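Local coordinates for alpha-l-arabinofuranosidase domain protein (Thermotoga maritima, PDB 4ATW) that probably hydrolyses terminal alpha-L-arabinofuranosyl residues from arabinose-containing polysaccharides and oligosaccharides, as a thermostable glycosidase, at residues A[244-252]-A[384-393]; A[275-283]-A[317-325]. All coordinates share one frame; numbering follows the deposited sequence.

Interaction 1: residues A[244-252]-A[384-393]; sequences YETVSTVYL and FSVENAPFLD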
loop_
_atom_site.group_PDB
_atom_site.type_symbol
_atom_site.label_atom_id
_atom_site.label_comp_id
_atom_site.label_asym_id
_atom_site.label_seq_id
_atom_site.Cartn_x
_atom_site.Cartn_y
_atom_site.Cartn_z
ATOM N N TYR A 244 -14.835 6.891 -15.075
ATOM C CA TYR A 244 -13.658 7.707 -15.380
ATOM C C TYR A 244 -13.210 8.641 -14.278
ATOM O O TYR A 244 -12.014 8.791 -14.052
ATOM C CB TYR A 244 -13.898 8.529 -16.634
ATOM C CG TYR A 244 -13.893 7.731 -17.918
ATOM C CD1 TYR A 244 -12.767 7.033 -18.321
ATOM C CD2 TYR A 244 -14.996 7.728 -18.757
ATOM C CE1 TYR A 244 -12.737 6.354 -19.531
ATOM C CE2 TYR A 244 -14.980 7.057 -19.965
ATOM C CZ TYR A 244 -13.854 6.372 -20.352
ATOM O OH TYR A 244 -13.886 5.720 -21.573
ATOM N N GLU A 245 -14.160 9.288 -13.610
ATOM C CA GLU A 245 -13.799 10.179 -12.522
ATOM C C GLU A 245 -12.974 9.348 -11.559
ATOM O O GLU A 245 -12.086 9.865 -10.908
ATOM C CB GLU A 245 -15.032 10.712 -11.794
ATOM C CG GLU A 245 -15.879 11.649 -12.607
ATOM C CD GLU A 245 -16.907 12.393 -11.768
ATOM O OE1 GLU A 245 -16.910 12.228 -10.526
ATOM O OE2 GLU A 245 -17.712 13.157 -12.350
ATOM N N THR A 246 -13.260 8.055 -11.477
ATOM C CA THR A 246 -12.514 7.196 -10.570
ATOM C C THR A 246 -11.179 6.714 -11.136
ATOM O O THR A 246 -10.140 6.920 -10.528
ATOM C CB THR A 246 -13.367 5.977 -10.104
ATOM O OG1 THR A 246 -14.503 6.449 -9.370
ATOM C CG2 THR A 246 -12.580 5.087 -9.178
ATOM N N VAL A 247 -11.170 6.079 -12.296
ATOM C CA VAL A 247 -9.887 5.610 -12.820
ATOM C C VAL A 247 -8.943 6.743 -13.158
ATOM O O VAL A 247 -7.764 6.641 -12.893
ATOM C CB VAL A 247 -10.016 4.716 -14.089
ATOM C CG1 VAL A 247 -10.769 3.467 -13.763
ATOM C CG2 VAL A 247 -10.693 5.476 -15.202
ATOM N N SER A 248 -9.455 7.825 -13.723
ATOM C CA SER A 248 -8.587 8.930 -14.107
ATOM C C SER A 248 -7.783 9.588 -12.975
ATOM O O SER A 248 -6.798 10.291 -13.237
ATOM C CB SER A 248 -9.392 10.011 -14.834
ATOM O OG SER A 248 -10.172 10.786 -13.936
ATOM N N THR A 249 -8.178 9.355 -11.726
ATOM C CA THR A 249 -7.460 9.962 -10.636
ATOM C C THR A 249 -6.141 9.276 -10.401
ATOM O O THR A 249 -5.425 9.629 -9.465
ATOM C CB THR A 249 -8.234 9.921 -9.315
ATOM O OG1 THR A 249 -8.629 8.578 -9.049
ATOM C CG2 THR A 249 -9.442 10.834 -9.358
ATOM N N VAL A 250 -5.806 8.271 -11.197
ATOM C CA VAL A 250 -4.504 7.619 -10.999
ATOM C C VAL A 250 -3.493 8.592 -11.592
ATOM O O VAL A 250 -2.335 8.637 -11.201
ATOM C CB VAL A 250 -4.433 6.201 -11.681
ATOM C CG1 VAL A 250 -5.003 6.271 -13.036
ATOM C CG2 VAL A 250 -3.021 5.698 -11.771
ATOM N N TYR A 251 -3.956 9.426 -12.506
ATOM C CA TYR A 251 -3.051 10.380 -13.084
ATOM C C TYR A 251 -3.025 11.668 -12.291
ATOM O O TYR A 251 -2.153 12.503 -12.486
ATOM C CB TYR A 251 -3.362 10.552 -14.567
ATOM C CG TYR A 251 -3.004 9.252 -15.281
ATOM C CD1 TYR A 251 -1.672 8.964 -15.642
ATOM C CD2 TYR A 251 -3.959 8.239 -15.459
ATOM C CE1 TYR A 251 -1.307 7.704 -16.148
ATOM C CE2 TYR A 251 -3.601 6.974 -15.958
ATOM C CZ TYR A 251 -2.276 6.718 -16.295
ATOM O OH TYR A 251 -1.916 5.473 -16.737
ATOM N N LEU A 252 -3.970 11.810 -11.369
ATOM C CA LEU A 252 -3.987 12.962 -10.476
ATOM C C LEU A 252 -2.938 12.594 -9.424
ATOM O O LEU A 252 -2.049 13.371 -9.121
ATOM C CB LEU A 252 -5.358 13.123 -9.817
ATOM C CG LEU A 252 -5.658 14.338 -8.935
ATOM C CD1 LEU A 252 -7.057 14.232 -8.391
ATOM C CD2 LEU A 252 -4.689 14.388 -7.800
ATOM N N PHE A 384 -11.905 18.018 -8.442
ATOM C CA PHE A 384 -10.552 17.759 -8.988
ATOM C C PHE A 384 -10.601 17.723 -10.495
ATOM O O PHE A 384 -11.685 17.599 -11.103
ATOM C CB PHE A 384 -10.031 16.402 -8.554
ATOM C CG PHE A 384 -10.516 15.259 -9.429
ATOM C CD1 PHE A 384 -9.851 14.939 -10.612
ATOM C CD2 PHE A 384 -11.629 14.496 -9.055
ATOM C CE1 PHE A 384 -10.283 13.889 -11.394
ATOM C CE2 PHE A 384 -12.067 13.444 -9.831
ATOM C CZ PHE A 384 -11.399 13.134 -11.000
ATOM N N SER A 385 -9.423 17.788 -11.102
ATOM C CA SER A 385 -9.360 17.745 -12.559
ATOM C C SER A 385 -8.059 17.174 -13.069
ATOM O O SER A 385 -7.010 17.473 -12.528
ATOM C CB SER A 385 -9.533 19.137 -13.132
ATOM O OG SER A 385 -8.482 19.948 -12.695
ATOM N N VAL A 386 -8.129 16.355 -14.113
ATOM C CA VAL A 386 -6.924 15.764 -14.663
ATOM C C VAL A 386 -6.788 16.185 -16.100
ATOM O O VAL A 386 -7.800 16.372 -16.792
ATOM C CB VAL A 386 -6.967 14.250 -14.607
ATOM C CG1 VAL A 386 -5.718 13.677 -15.259
ATOM C CG2 VAL A 386 -7.081 13.804 -13.169
ATOM N N GLU A 387 -5.544 16.350 -16.545
ATOM C CA GLU A 387 -5.297 16.761 -17.914
ATOM C C GLU A 387 -4.481 15.767 -18.712
ATOM O O GLU A 387 -3.380 15.409 -18.327
ATOM C CB GLU A 387 -4.592 18.102 -17.955
ATOM C CG GLU A 387 -5.505 19.271 -18.232
ATOM C CD GLU A 387 -4.712 20.520 -18.561
ATOM O OE1 GLU A 387 -3.896 20.943 -17.704
ATOM O OE2 GLU A 387 -4.895 21.072 -19.676
ATOM N N ASN A 388 -5.041 15.319 -19.827
ATOM C CA ASN A 388 -4.375 14.397 -20.703
ATOM C C ASN A 388 -4.106 13.072 -20.083
ATOM O O ASN A 388 -2.983 12.581 -20.110
ATOM C CB ASN A 388 -3.098 15.035 -21.195
ATOM C CG ASN A 388 -3.376 16.209 -22.093
ATOM O OD1 ASN A 388 -2.465 16.915 -22.488
ATOM N ND2 ASN A 388 -4.649 16.413 -22.440
ATOM N N ALA A 389 -5.164 12.490 -19.541
ATOM C CA ALA A 389 -5.078 11.193 -18.911
ATOM C C ALA A 389 -5.075 10.147 -20.030
ATOM O O ALA A 389 -5.969 10.152 -20.874
ATOM C CB ALA A 389 -6.279 11.000 -18.011
ATOM N N PRO A 390 -4.074 9.245 -20.061
ATOM C CA PRO A 390 -4.075 8.240 -21.133
ATOM C C PRO A 390 -5.198 7.196 -21.034
ATOM O O PRO A 390 -5.659 6.849 -19.952
ATOM C CB PRO A 390 -2.670 7.613 -21.034
ATOM C CG PRO A 390 -2.375 7.699 -19.591
ATOM C CD PRO A 390 -2.860 9.123 -19.238
ATOM N N PHE A 391 -5.648 6.716 -22.185
ATOM C CA PHE A 391 -6.678 5.692 -22.242
ATOM C C PHE A 391 -5.967 4.358 -22.118
ATOM O O PHE A 391 -6.575 3.339 -21.760
ATOM C CB PHE A 391 -7.400 5.736 -23.578
ATOM C CG PHE A 391 -8.582 6.648 -23.597
ATOM C CD1 PHE A 391 -9.777 6.241 -23.012
ATOM C CD2 PHE A 391 -8.503 7.923 -24.184
ATOM C CE1 PHE A 391 -10.881 7.078 -23.004
ATOM C CE2 PHE A 391 -9.609 8.779 -24.181
ATOM C CZ PHE A 391 -10.804 8.352 -23.587
ATOM N N LEU A 392 -4.671 4.381 -22.427
ATOM C CA LEU A 392 -3.823 3.205 -22.375
ATOM C C LEU A 392 -2.470 3.576 -21.800
ATOM O O LEU A 392 -1.876 4.582 -22.191
ATOM C CB LEU A 392 -3.617 2.662 -23.777
ATOM C CG LEU A 392 -2.722 1.429 -23.884
ATOM C CD1 LEU A 392 -3.455 0.213 -23.393
ATOM C CD2 LEU A 392 -2.331 1.208 -25.313
ATOM N N ASP A 393 -1.986 2.775 -20.861
ATOM C CA ASP A 393 -0.668 3.030 -20.284
ATOM C C ASP A 393 -0.078 1.684 -19.963
ATOM O O ASP A 393 -0.807 0.698 -19.936
ATOM C CB ASP A 393 -0.751 3.898 -19.032
ATOM C CG ASP A 393 0.626 4.376 -18.561
ATOM O OD1 ASP A 393 1.526 4.583 -19.415
ATOM O OD2 ASP A 393 0.811 4.567 -17.337
#
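The carboxylate of Asp393 is held through both oxygens: OD2 accepts the phenol of Tyr251 (OH to OD2 2.9 Å), while OD1 forms a salt bridge with Lys314. The hydroxyl reaches OD2 on its anti side, 34° out of the carboxylate plane, and ring and carboxylate are turned 63° against each other. Pro390 covers one face of the same tyrosine in a CH-pi contact, its CD 3.6 Å from the ring centroid of Tyr251 and nearly over its centre. With CG anti to the carbonyl carbon (chi1 -68°), the Tyr251 ring is carried over Pro390 and its hydroxyl to Asp393, and its CB rests on Val386 CG1. A phenylalanine in place of Tyr251 would probably leave Asp393 OD2 without this donor and the ring free to shift over Pro390.

Phe384 meets Thr249, Ser248 and Leu252. Thr249 CG2 sits over its face, 3.8 Å from the ring centroid, Ser248 OG approaches its edge, and Leu252 CD1 comes obliquely to Phe384 CD1 at 3.6 Å. Ser248 OG also donates to Tyr244 O (2.7 Å), which takes the backbone N of Ser248 as well. Val386 CG2 packs on Leu252 CB. Near the start of 244-252, Tyr244 OH, bonded to Glu415, meets the edge of the Phe391 ring, which has a cation-pi contact with Arg413.

The contact seats the start of helix 250-265 and the turn before it against strand 383-398 of the C-terminal beta domain. This junction is mostly apolar and aromatic, with one polar anchor at Tyr251, whose acceptor Asp393 may be kept as a carboxylate by the nearby lysine.

Interaction 2: residues A[275-283]-A[317-325]; sequences VKIALDEWN and DIVPLANLA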
loop_
_atom_site.group_PDB
_atom_site.type_symbol
_atom_site.label_atom_id
_atom_site.label_comp_id
_atom_site.label_asym_id
_atom_site.label_seq_id
_atom_site.Cartn_x
_atom_site.Cartn_y
_atom_site.Cartn_z
ATOM N N VAL A 275 15.884 11.633 0.734
ATOM C CA VAL A 275 14.578 11.472 1.353
ATOM C C VAL A 275 13.601 11.188 0.259
ATOM O O VAL A 275 13.636 11.855 -0.778
ATOM C CB VAL A 275 14.135 12.713 2.046
ATOM C CG1 VAL A 275 12.719 12.539 2.557
ATOM C CG2 VAL A 275 15.068 13.008 3.167
ATOM N N LYS A 276 12.728 10.207 0.482
ATOM C CA LYS A 276 11.747 9.856 -0.525
ATOM C C LYS A 276 10.327 9.856 -0.061
ATOM O O LYS A 276 10.045 10.162 1.073
ATOM C CB LYS A 276 12.127 8.531 -1.193
ATOM C CG LYS A 276 13.371 8.768 -1.999
ATOM C CD LYS A 276 13.928 7.578 -2.708
ATOM C CE LYS A 276 15.301 7.960 -3.318
ATOM N NZ LYS A 276 15.305 9.317 -3.976
ATOM N N ILE A 277 9.418 9.544 -0.959
ATOM C CA ILE A 277 8.033 9.539 -0.594
ATOM C C ILE A 277 7.557 8.157 -0.212
ATOM O O ILE A 277 7.916 7.165 -0.854
ATOM C CB ILE A 277 7.194 10.012 -1.742
ATOM C CG1 ILE A 277 7.602 11.426 -2.109
ATOM C CG2 ILE A 277 5.723 9.960 -1.380
ATOM C CD1 ILE A 277 6.810 12.001 -3.304
ATOM N N ALA A 278 6.754 8.092 0.845
ATOM C CA ALA A 278 6.170 6.836 1.270
ATOM C C ALA A 278 4.652 6.990 1.135
ATOM O O ALA A 278 4.019 7.703 1.906
ATOM C CB ALA A 278 6.557 6.556 2.687
ATOM N N LEU A 279 4.059 6.364 0.137
ATOM C CA LEU A 279 2.614 6.477 -0.058
ATOM C C LEU A 279 2.021 5.404 0.853
ATOM O O LEU A 279 1.510 4.383 0.352
ATOM C CB LEU A 279 2.283 6.151 -1.510
ATOM C CG LEU A 279 1.106 6.777 -2.250
ATOM C CD1 LEU A 279 0.761 5.937 -3.513
ATOM C CD2 LEU A 279 -0.087 6.870 -1.320
ATOM N N ASP A 280 2.092 5.627 2.176
ATOM C CA ASP A 280 1.626 4.641 3.159
ATOM C C ASP A 280 0.144 4.562 3.441
ATOM O O ASP A 280 -0.260 4.011 4.424
ATOM C CB ASP A 280 2.437 4.741 4.479
ATOM C CG ASP A 280 2.202 6.034 5.245
ATOM O OD1 ASP A 280 1.439 6.877 4.727
ATOM O OD2 ASP A 280 2.780 6.201 6.361
ATOM N N GLU A 281 -0.684 5.113 2.580
ATOM C CA GLU A 281 -2.116 5.007 2.773
ATOM C C GLU A 281 -2.804 5.439 1.493
ATOM O O GLU A 281 -2.855 6.623 1.178
ATOM C CB GLU A 281 -2.543 5.907 3.925
ATOM C CG GLU A 281 -3.188 5.141 5.035
ATOM C CD GLU A 281 -3.787 6.003 6.171
ATOM O OE1 GLU A 281 -4.858 6.625 5.965
ATOM O OE2 GLU A 281 -3.199 6.048 7.291
ATOM N N TRP A 282 -3.314 4.484 0.727
ATOM C CA TRP A 282 -4.006 4.819 -0.513
ATOM C C TRP A 282 -4.951 3.886 -1.273
ATOM O O TRP A 282 -4.527 2.936 -1.909
ATOM C CB TRP A 282 -3.000 4.956 -1.651
ATOM C CG TRP A 282 -2.393 3.651 -2.096
ATOM C CD1 TRP A 282 -1.282 3.046 -1.583
ATOM C CD2 TRP A 282 -2.858 2.816 -3.160
ATOM N NE1 TRP A 282 -1.018 1.886 -2.273
ATOM C CE2 TRP A 282 -1.970 1.715 -3.245
ATOM C CE3 TRP A 282 -3.944 2.889 -4.060
ATOM C CZ2 TRP A 282 -2.130 0.680 -4.205
ATOM C CZ3 TRP A 282 -4.106 1.854 -5.033
ATOM C CH2 TRP A 282 -3.198 0.771 -5.087
ATOM N N ASN A 283 -6.234 4.177 -1.224
ATOM C CA ASN A 283 -7.187 3.365 -1.940
ATOM C C ASN A 283 -8.361 4.200 -2.404
ATOM O O ASN A 283 -8.332 5.442 -2.377
ATOM C CB ASN A 283 -7.636 2.496 -0.785
ATOM C CG ASN A 283 -8.419 1.274 -1.229
ATOM O OD1 ASN A 283 -9.036 1.263 -2.288
ATOM N ND2 ASN A 283 -8.401 0.231 -0.395
ATOM N N ASP A 317 11.345 4.825 -7.757
ATOM C CA ASP A 317 12.609 5.479 -7.432
ATOM C C ASP A 317 12.390 6.660 -6.512
ATOM O O ASP A 317 13.274 6.996 -5.734
ATOM C CB ASP A 317 13.411 5.867 -8.703
ATOM C CG ASP A 317 12.612 6.687 -9.689
ATOM O OD1 ASP A 317 11.426 6.373 -9.904
ATOM O OD2 ASP A 317 13.170 7.635 -10.271
ATOM N N ILE A 318 11.213 7.272 -6.571
ATOM C CA ILE A 318 10.938 8.373 -5.666
ATOM C C ILE A 318 9.874 7.976 -4.631
ATOM O O ILE A 318 9.762 8.587 -3.572
ATOM C CB ILE A 318 10.450 9.618 -6.393
ATOM C CG1 ILE A 318 8.987 9.485 -6.684
ATOM C CG2 ILE A 318 11.191 9.812 -7.668
ATOM C CD1 ILE A 318 8.396 10.766 -6.974
ATOM N N VAL A 319 9.100 6.942 -4.944
ATOM C CA VAL A 319 8.069 6.459 -4.033
ATOM C C VAL A 319 8.364 4.988 -3.857
ATOM O O VAL A 319 7.648 4.145 -4.352
ATOM C CB VAL A 319 6.659 6.617 -4.636
ATOM C CG1 VAL A 319 5.614 6.319 -3.619
ATOM C CG2 VAL A 319 6.458 8.003 -5.141
ATOM N N PRO A 320 9.441 4.658 -3.159
ATOM C CA PRO A 320 9.773 3.253 -2.966
ATOM C C PRO A 320 8.868 2.471 -2.029
ATOM O O PRO A 320 8.798 1.238 -2.091
ATOM C CB PRO A 320 11.206 3.317 -2.460
ATOM C CG PRO A 320 11.242 4.582 -1.723
ATOM C CD PRO A 320 10.517 5.512 -2.652
ATOM N N LEU A 321 8.164 3.183 -1.168
ATOM C CA LEU A 321 7.306 2.513 -0.206
ATOM C C LEU A 321 5.825 2.889 -0.406
ATOM O O LEU A 321 5.490 4.077 -0.530
ATOM C CB LEU A 321 7.775 2.890 1.199
ATOM C CG LEU A 321 7.559 1.912 2.345
ATOM C CD1 LEU A 321 7.581 2.727 3.643
ATOM C CD2 LEU A 321 6.217 1.138 2.194
ATOM N N ALA A 322 4.947 1.886 -0.434
ATOM C CA ALA A 322 3.519 2.142 -0.620
ATOM C C ALA A 322 2.656 1.119 0.093
ATOM O O ALA A 322 2.967 -0.063 0.104
ATOM C CB ALA A 322 3.176 2.160 -2.105
ATOM N N ASN A 323 1.558 1.580 0.671
ATOM C CA ASN A 323 0.666 0.697 1.400
ATOM C C ASN A 323 -0.824 0.885 1.094
ATOM O O ASN A 323 -1.386 1.961 1.271
ATOM C CB ASN A 323 0.932 0.877 2.875
ATOM C CG ASN A 323 2.352 0.542 3.223
ATOM O OD1 ASN A 323 3.277 1.138 2.713
ATOM N ND2 ASN A 323 2.534 -0.432 4.074
ATOM N N LEU A 324 -1.470 -0.180 0.643
ATOM C CA LEU A 324 -2.872 -0.084 0.290
ATOM C C LEU A 324 -3.563 0.313 1.567
ATOM O O LEU A 324 -3.046 0.042 2.637
ATOM C CB LEU A 324 -3.341 -1.350 -0.427
ATOM C CG LEU A 324 -4.779 -1.259 -0.902
ATOM C CD1 LEU A 324 -4.883 -0.160 -1.918
ATOM C CD2 LEU A 324 -5.215 -2.541 -1.501
ATOM N N ALA A 325 -4.714 0.968 1.461
ATOM C CA ALA A 325 -5.447 1.407 2.642
ATOM C C ALA A 325 -5.379 0.345 3.736
ATOM O O ALA A 325 -4.738 0.538 4.769
ATOM C CB ALA A 325 -6.892 1.715 2.288
#
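Four backbone hydrogen bonds pair 275-283 with 317-325. Leu279 is held through both its backbone N and its O: the N donates to Leu321 O and the O accepts from Asn323 N, each at 2.8 Å, so that Ala322 lies alongside it in parallel register. Ile277 N to Ile318 O (2.8 Å, 163° at the hydrogen) fastens the start of the pair, and Trp282 N to Asn323 O (3.2 Å) resumes it past the corner at Glu281. Asn323 ND2 donates to His23 O and Asn64 OD1.

These are the seventh and eighth strands of a parallel (beta/alpha)8 barrel, joined by the beta-alpha-beta crossover through helix 299-313, and the bonds from Asn323 reach toward the first two strands where the barrel closes. Asp280, bound to Tyr121 and Ser233, and Glu281, bound to Tyr237 and Arg66, lie at the corner of the strand; in clan A glycosidases the nucleophile glutamate occupies such a place, consistent with a role for Glu281.

Outward, Leu279 CB packs on Val319 CG1 (3.9 Å) and Ala322 CB on the helix-facing side, where Leu312 covers Val319 and Ala322. Ile277 and Ile318 run side by side there. Ala278 CB meets Leu321 CD1 on the other face. A chi1 of 71° brings the Trp282 indole to 317-325, where Leu324 CD1 lies over one face, 3.5 Å from the six-membered ring centroid, while Phe304 and Val308 touch the indole from helix 299-313.

Overall arrangement
From the N terminus the chain first adds strands 4-8 and 11-15 to the C-terminal beta domain, then builds the barrel through strand 231-238. Segment 244-252 follows at once, and its partner comes only after 131 intervening residues, so interaction 1 closes a long loop from barrel to beta domain. Within it, 275-283 and 317-325 close the shorter loop of interaction 2, adding the eighth strand of the barrel; the two loops nest and do not cross. Their centres are 19 Å apart and they do not touch, but helix 299-313 lies between: Phe304 meets Thr249 of one contact and Trp282 of the other. Helix 250-265 likewise starts at the domain junction and packs on Ile277 and Leu279.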